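Local coordinates for protein oligogalacturonate lyase (Yersinia enterocolitica subsp. enterocolitica, PDB 3PE7) that probably cleaves short oligogalacturonates by beta-elimination in the bacterial cytoplasm, using a manganese-containing active site in a seven-bladed beta-propeller, at residues K230-A235 with L252-Y257. Residues are numbered along the deposited sequence; the frame is centred on the assembly and turned at random.
Sequences KVKTHA and LVYVSY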
# COMPACT_ATOMS: atom_id res chain seq x y z
N LYS A 230 -0.16 -22.76 -1.88
CA LYS A 230 0.54 -21.89 -0.94
C LYS A 230 1.94 -21.54 -1.44
O LYS A 230 2.61 -22.35 -2.10
CB LYS A 230 0.56 -22.46 0.48
CG LYS A 230 1.13 -23.82 0.66
CD LYS A 230 1.05 -24.25 2.14
CE LYS A 230 -0.37 -24.29 2.68
NZ LYS A 230 -0.41 -25.00 4.00
N VAL A 231 2.36 -20.33 -1.13
CA VAL A 231 3.71 -19.86 -1.46
C VAL A 231 4.75 -20.66 -0.67
O VAL A 231 5.81 -21.03 -1.21
CB VAL A 231 3.82 -18.33 -1.19
CG1 VAL A 231 5.28 -17.85 -1.22
CG2 VAL A 231 2.96 -17.56 -2.19
N LYS A 232 4.44 -20.96 0.58
CA LYS A 232 5.30 -21.82 1.39
C LYS A 232 4.49 -22.52 2.47
O LYS A 232 3.39 -22.08 2.81
CB LYS A 232 6.45 -21.02 2.02
CG LYS A 232 6.08 -20.27 3.30
CD LYS A 232 7.22 -19.42 3.80
CE LYS A 232 8.39 -20.26 4.30
NZ LYS A 232 9.52 -19.37 4.77
N THR A 233 5.05 -23.62 2.97
CA THR A 233 4.59 -24.21 4.21
C THR A 233 5.35 -23.53 5.35
O THR A 233 6.59 -23.53 5.37
CB THR A 233 4.82 -25.72 4.24
OG1 THR A 233 4.12 -26.31 3.14
CG2 THR A 233 4.32 -26.32 5.55
N HIS A 234 4.61 -22.93 6.28
CA HIS A 234 5.20 -22.31 7.46
C HIS A 234 5.93 -23.36 8.28
O HIS A 234 5.40 -24.45 8.54
CB HIS A 234 4.12 -21.69 8.36
CG HIS A 234 3.47 -20.45 7.80
ND1 HIS A 234 3.15 -19.37 8.59
CD2 HIS A 234 3.08 -20.13 6.55
CE1 HIS A 234 2.58 -18.44 7.85
NE2 HIS A 234 2.52 -18.88 6.60
N ALA A 235 7.15 -23.03 8.70
CA ALA A 235 7.84 -23.84 9.68
C ALA A 235 7.15 -23.67 11.01
O ALA A 235 6.32 -22.76 11.21
CB ALA A 235 9.31 -23.46 9.77
N LEU A 252 7.95 -12.64 -5.21
CA LEU A 252 7.14 -12.20 -4.08
C LEU A 252 8.06 -12.10 -2.86
O LEU A 252 8.79 -13.03 -2.55
CB LEU A 252 5.99 -13.18 -3.82
CG LEU A 252 4.85 -12.73 -2.89
CD1 LEU A 252 3.97 -11.67 -3.56
CD2 LEU A 252 4.06 -13.93 -2.46
N VAL A 253 8.05 -10.94 -2.21
CA VAL A 253 8.92 -10.67 -1.05
C VAL A 253 8.04 -10.62 0.18
O VAL A 253 6.88 -10.20 0.10
CB VAL A 253 9.72 -9.35 -1.25
CG1 VAL A 253 10.48 -8.92 0.02
CG2 VAL A 253 10.69 -9.50 -2.43
N TYR A 254 8.57 -11.06 1.31
CA TYR A 254 7.81 -11.04 2.56
C TYR A 254 8.75 -11.05 3.76
O TYR A 254 9.96 -11.23 3.62
CB TYR A 254 6.82 -12.22 2.64
CG TYR A 254 7.49 -13.58 2.64
CD1 TYR A 254 7.85 -14.22 1.44
CD2 TYR A 254 7.77 -14.24 3.85
CE1 TYR A 254 8.48 -15.48 1.45
CE2 TYR A 254 8.39 -15.49 3.87
CZ TYR A 254 8.73 -16.10 2.67
OH TYR A 254 9.36 -17.34 2.72
N VAL A 255 8.16 -10.90 4.94
CA VAL A 255 8.91 -10.87 6.18
C VAL A 255 8.56 -12.12 6.99
O VAL A 255 7.38 -12.50 7.07
CB VAL A 255 8.61 -9.60 6.98
CG1 VAL A 255 9.23 -9.65 8.38
CG2 VAL A 255 9.15 -8.40 6.24
N SER A 256 9.58 -12.75 7.56
CA SER A 256 9.41 -13.97 8.33
C SER A 256 9.98 -13.81 9.74
O SER A 256 11.04 -13.21 9.94
CB SER A 256 10.11 -15.13 7.63
OG SER A 256 10.08 -16.31 8.42
N TYR A 257 9.30 -14.37 10.73
CA TYR A 257 9.89 -14.45 12.06
C TYR A 257 9.35 -15.67 12.80
O TYR A 257 8.35 -16.26 12.39
CB TYR A 257 9.65 -13.15 12.85
CG TYR A 257 8.20 -12.75 13.04
CD1 TYR A 257 7.50 -13.11 14.19
CD2 TYR A 257 7.53 -11.98 12.07
CE1 TYR A 257 6.16 -12.72 14.38
CE2 TYR A 257 6.20 -11.59 12.25
CZ TYR A 257 5.53 -11.96 13.40
OH TYR A 257 4.21 -11.56 13.57
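Lys232 NZ donates a hydrogen bond to Tyr254 OH at 2.9 Å, with the nitrogen lying in the plane of the phenol ring at its edge. The aliphatic part of the lysine comes in obliquely: CD is 3.2 Å from Tyr254 OH and 3.8 Å from Tyr254 CZ, so methylene groups as well as the ammonium meet the hydroxyl end of the ring. Beyond CB the chain is extended apart from a bend at chi3 (-68°), which brings CE and NZ round to the hydroxyl. Both polar ends have further partners: NZ forms a salt bridge with Glu238 OE1, and Tyr254 OH hydrogen-bonds to Asn276 ND2, which together restrict where the two groups can sit. In the seven-bladed propeller, residues 231-235 belong to the link from strand 229-230, the last of one four-stranded blade, to strand 238-245, the first of the next; Tyr254 lies on the second strand of that next blade. The contact therefore ties the interblade connection to the sheet it leads into. Nearer the start of both segments the contact becomes apolar, Val231 CG2 meeting Leu252 CD2 at 3.8 Å. Met218 from the preceding blade touches both Val231 and Leu252.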